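PDB 3UXF: fimbrial subunit type 1 from Actinomyces oris, which forms, as the major pilin, the fimbriae that project from the cell wall of this Gram-positive bacterium and serve in adhesion. Local coordinates for residues Val74-Phe79 against Glu142-Asp147; Lys148-Glu153 against Pro178-Ser183. All blocks are in the same frame, centred on the assembly; numbering follows the deposited sequence.

Contact 1 (Val74-Phe79 against Glu142-Asp147). With CA (calcium ion), chain E.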
# COMPACT_ATOMS: atom_id res chain seq x y z
N VAL A 74 -10.76 13.56 8.37
CA VAL A 74 -10.09 12.77 9.38
C VAL A 74 -10.43 13.28 10.77
O VAL A 74 -10.18 14.45 11.07
CB VAL A 74 -8.58 12.83 9.20
CG1 VAL A 74 -7.85 11.93 10.20
CG2 VAL A 74 -8.22 12.49 7.75
N SER A 75 -11.00 12.41 11.61
CA SER A 75 -11.39 12.79 12.97
C SER A 75 -10.26 12.58 13.95
O SER A 75 -9.30 11.88 13.66
CB SER A 75 -12.60 11.98 13.43
OG SER A 75 -12.23 10.63 13.66
N ASP A 76 -10.38 13.21 15.12
CA ASP A 76 -9.47 12.99 16.22
C ASP A 76 -8.04 13.48 15.99
O ASP A 76 -7.10 12.95 16.58
CB ASP A 76 -9.46 11.50 16.67
CG ASP A 76 -9.13 11.36 18.13
OD1 ASP A 76 -9.49 12.28 18.91
OD2 ASP A 76 -8.47 10.36 18.51
N VAL A 77 -7.90 14.55 15.21
CA VAL A 77 -6.61 15.16 15.00
C VAL A 77 -6.60 16.49 15.74
O VAL A 77 -7.53 17.26 15.58
CB VAL A 77 -6.39 15.43 13.51
CG1 VAL A 77 -5.10 16.17 13.30
CG2 VAL A 77 -6.35 14.08 12.74
N GLU A 78 -5.58 16.73 16.54
CA GLU A 78 -5.51 18.00 17.29
C GLU A 78 -4.65 19.01 16.54
O GLU A 78 -3.54 18.69 16.12
CB GLU A 78 -4.89 17.75 18.65
CG GLU A 78 -4.84 19.00 19.49
CD GLU A 78 -4.03 18.77 20.75
OE1 GLU A 78 -2.78 18.90 20.71
OE2 GLU A 78 -4.65 18.44 21.79
N PHE A 79 -5.16 20.24 16.38
CA PHE A 79 -4.37 21.36 15.88
C PHE A 79 -4.17 22.36 16.98
O PHE A 79 -5.08 22.60 17.77
CB PHE A 79 -5.07 22.04 14.69
CG PHE A 79 -4.91 21.26 13.42
CD1 PHE A 79 -3.82 21.46 12.63
CD2 PHE A 79 -5.85 20.30 13.06
CE1 PHE A 79 -3.63 20.72 11.44
CE2 PHE A 79 -5.66 19.55 11.89
CZ PHE A 79 -4.57 19.80 11.07
N GLU A 142 -0.09 20.61 13.65
CA GLU A 142 -0.82 19.43 14.07
C GLU A 142 -0.10 18.77 15.23
O GLU A 142 1.01 18.27 15.07
CB GLU A 142 -0.94 18.45 12.90
CG GLU A 142 -1.80 17.25 13.20
CD GLU A 142 -2.06 16.41 11.94
OE1 GLU A 142 -2.28 17.00 10.87
OE2 GLU A 142 -2.08 15.17 12.05
N THR A 143 -0.70 18.81 16.41
CA THR A 143 0.02 18.44 17.63
C THR A 143 -0.38 17.10 18.25
O THR A 143 0.27 16.63 19.20
CB THR A 143 -0.14 19.54 18.71
OG1 THR A 143 -1.52 19.93 18.79
CG2 THR A 143 0.71 20.76 18.34
N ARG A 144 -1.48 16.51 17.77
CA ARG A 144 -1.76 15.10 18.07
C ARG A 144 -2.37 14.42 16.86
O ARG A 144 -3.39 14.88 16.32
CB ARG A 144 -2.68 14.90 19.28
CG ARG A 144 -2.66 13.44 19.73
CD ARG A 144 -3.66 13.10 20.81
NE ARG A 144 -4.98 13.68 20.57
CZ ARG A 144 -5.88 13.23 19.69
NH1 ARG A 144 -5.63 12.17 18.92
NH2 ARG A 144 -7.04 13.86 19.58
N THR A 145 -1.76 13.29 16.47
CA THR A 145 -2.08 12.64 15.23
C THR A 145 -2.23 11.16 15.52
O THR A 145 -1.29 10.57 16.01
CB THR A 145 -0.92 12.79 14.23
OG1 THR A 145 -0.60 14.19 14.05
CG2 THR A 145 -1.26 12.16 12.88
N PRO A 146 -3.40 10.59 15.24
CA PRO A 146 -3.57 9.13 15.40
C PRO A 146 -2.48 8.40 14.63
O PRO A 146 -2.04 8.91 13.59
CB PRO A 146 -4.92 8.87 14.75
CG PRO A 146 -5.68 10.16 14.90
CD PRO A 146 -4.63 11.23 14.73
N ASP A 147 -2.07 7.23 15.10
CA ASP A 147 -0.93 6.54 14.50
C ASP A 147 -1.03 6.40 12.97
O ASP A 147 -0.01 6.50 12.26
CB ASP A 147 -0.81 5.13 15.07
CG ASP A 147 -0.43 5.11 16.55
OD1 ASP A 147 -0.49 6.13 17.27
OD2 ASP A 147 -0.10 4.00 17.02
CA CA E . -0.08 4.38 19.53
O HOH W 1 0.98 2.04 19.18
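Arg144 folds its guanidinium over the turn at Asp76 and holds both the carboxylate and the backbone O of that residue. NH2 forms a salt bridge with Asp76 OD1 at 3.0 Å, approaching from above the carboxylate plane; the bonds of NH1 to OD2 and of both nitrogens to Asp76 O are weak. A bend in the arginine chain (chi3 44°) brings the group back to the turn. Next along, Glu78 N bonds Arg144 O at 2.9 Å, and Glu78 O accepts from Thr143 N (2.9 Å) and, weakly, from Arg144 N. With Thr143 and Arg144 both facing Glu78, this is a classic beta bulge where strands 78-84 and 136-144 meet. Thr143 OG1 donates to the anti lone pair of Glu78 OE1 in a short bond of 2.5 Å.

On the face carrying Phe79, Glu142 sets its CG over one face of the ring, toward the rim, and its CD against Val77 CG1 (3.3 Å). Its carboxylate also has Lys49 and Thr145 OG1 as partners. Val77 CG2 meets Pro146 CD at 3.9 Å. Beyond, Asp147 binds calcium with both carboxylate oxygens, OD2 the nearer (2.5 Å), with Asn327 O another ligand. Backbone bonds thus join the strand ends, and one salt bridge reinforces them at the preceding turn.

Contact 2 (Lys148-Glu153 against Pro178-Ser183)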
# COMPACT_ATOMS: atom_id res chain seq x y z
N LYS A 148 -2.22 6.11 12.49
CA LYS A 148 -2.43 5.79 11.08
C LYS A 148 -2.47 7.00 10.17
O LYS A 148 -2.54 6.85 8.95
CB LYS A 148 -3.72 5.01 10.89
CG LYS A 148 -3.76 3.65 11.55
CD LYS A 148 -5.12 3.00 11.31
CE LYS A 148 -5.11 1.54 11.74
NZ LYS A 148 -4.05 0.80 10.97
N VAL A 149 -2.47 8.20 10.75
CA VAL A 149 -2.75 9.40 9.97
C VAL A 149 -1.46 10.14 9.59
O VAL A 149 -0.53 10.25 10.37
CB VAL A 149 -3.67 10.35 10.79
CG1 VAL A 149 -3.73 11.74 10.16
CG2 VAL A 149 -5.06 9.72 10.93
N ILE A 150 -1.38 10.67 8.37
CA ILE A 150 -0.23 11.47 7.99
C ILE A 150 -0.36 12.93 8.53
O ILE A 150 -1.35 13.57 8.24
CB ILE A 150 -0.10 11.53 6.47
CG1 ILE A 150 0.13 10.10 5.93
CG2 ILE A 150 1.11 12.38 6.05
CD1 ILE A 150 -0.04 10.00 4.43
N PRO A 151 0.65 13.41 9.28
CA PRO A 151 0.51 14.77 9.82
C PRO A 151 0.52 15.83 8.74
O PRO A 151 1.19 15.69 7.69
CB PRO A 151 1.79 14.96 10.65
CG PRO A 151 2.32 13.62 10.88
CD PRO A 151 1.91 12.79 9.69
N ALA A 152 -0.21 16.91 9.00
CA ALA A 152 -0.07 18.12 8.18
C ALA A 152 1.25 18.84 8.39
O ALA A 152 1.86 18.78 9.47
CB ALA A 152 -1.25 19.08 8.48
N GLU A 153 1.69 19.58 7.37
CA GLU A 153 2.85 20.45 7.53
C GLU A 153 2.46 21.68 8.31
O GLU A 153 1.36 22.18 8.11
CB GLU A 153 3.36 20.91 6.17
CG GLU A 153 3.97 19.77 5.37
CD GLU A 153 4.84 20.26 4.21
OE1 GLU A 153 4.51 21.32 3.60
OE2 GLU A 153 5.85 19.57 3.91
N PRO A 178 -4.59 22.25 4.93
CA PRO A 178 -3.17 21.93 5.07
C PRO A 178 -2.73 20.73 4.24
O PRO A 178 -3.53 19.85 3.93
CB PRO A 178 -3.02 21.63 6.57
CG PRO A 178 -4.38 21.27 7.02
CD PRO A 178 -5.33 22.06 6.19
N LYS A 179 -1.46 20.73 3.89
CA LYS A 179 -0.86 19.67 3.08
C LYS A 179 -0.25 18.57 3.96
O LYS A 179 0.38 18.85 4.97
CB LYS A 179 0.24 20.29 2.20
CG LYS A 179 1.00 19.29 1.32
CD LYS A 179 2.30 19.88 0.73
CE LYS A 179 2.14 20.29 -0.74
NZ LYS A 179 1.67 19.17 -1.61
N ASN A 180 -0.41 17.32 3.53
CA ASN A 180 0.30 16.23 4.18
C ASN A 180 1.82 16.33 4.10
O ASN A 180 2.39 16.66 3.05
CB ASN A 180 -0.12 14.92 3.55
CG ASN A 180 -1.46 14.44 4.03
OD1 ASN A 180 -2.01 14.94 5.01
ND2 ASN A 180 -1.97 13.41 3.37
N THR A 181 2.49 16.00 5.19
CA THR A 181 3.94 15.97 5.19
C THR A 181 4.51 14.83 4.37
O THR A 181 5.67 14.89 3.97
CB THR A 181 4.50 15.76 6.61
OG1 THR A 181 3.88 14.62 7.21
CG2 THR A 181 4.23 17.00 7.47
N LEU A 182 3.70 13.80 4.17
CA LEU A 182 4.16 12.63 3.41
C LEU A 182 3.19 12.35 2.30
O LEU A 182 1.99 12.34 2.52
CB LEU A 182 4.23 11.38 4.32
CG LEU A 182 5.12 11.52 5.56
CD1 LEU A 182 5.01 10.27 6.44
CD2 LEU A 182 6.59 11.76 5.20
N SER A 183 3.71 12.09 1.11
CA SER A 183 2.86 11.85 -0.04
C SER A 183 2.20 10.49 -0.03
O SER A 183 1.19 10.30 -0.69
CB SER A 183 3.66 12.03 -1.32
OG SER A 183 4.81 11.21 -1.30
O HOH W 2 0.15 22.56 5.58
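Two loops meet where the chain leaves strand 170-176 for another sheet: residues 148-153 lead from strand 136-144 to strand 155-159, and residues 178-183 form part of the link to strand 185-190. A single backbone bridge pairs Ala152 with Asn180, and hydrogen bonds flank it. Thr181 N reaches Pro151 O at 2.8 Å, and Glu153 N reaches Lys179 O, also at 2.8 Å, almost in line with the carbonyl (176°). The same Lys179 O receives a CA-H...O contact from Ala152 CA at 3.3 Å. A water continues the backbone link, donating to Glu153 O (2.8 Å) and accepting from Lys179 N.

Within the pilin D1 family region, the bridge ties the loop after strand 170-176 to the loop after strand 136-144. Ile150 is the main apolar contributor. Its CG1 stands beside the backbone N (chi1 -62°), leaving CG2 anti to it, and CG2 packs on Leu182 CB at 3.7 Å and on Asn180 CB; Ile344 of strand 344-362 touches both Ile150 and Leu182. The Asn180 side chain runs roughly perpendicular to that of Ile150, and its ND2 is bound by Glu51 O. At the other end Ala152 CB abuts Pro178 CB (3.6 Å), while the Glu153 and Thr181 side chains run antiparallel alongside one another, CG against CG2 at 3.5 Å.

Overall arrangement
Both contacts lie in the D1 family region on the same side of the chain's centre, with their own centres about 10 Å apart, and each is partly buried. Contact 1 closes where contact 2 opens, since Lys148 follows Asp147 directly. They also touch: Glu142 OE1 probably accepts a hydrogen bond from Ala152 N at 2.8 Å, and Val74 CG1 packs on Val149 CG2. Contact 1 joins two neighbouring strands of one sheet and combines strand backbone bonds with charged and hydroxyl side chains, ending at a metal site. Contact 2 joins loops without regular strand structure, is held chiefly by backbone bonds and small apolar contacts, and lies at the passage to the next sheet.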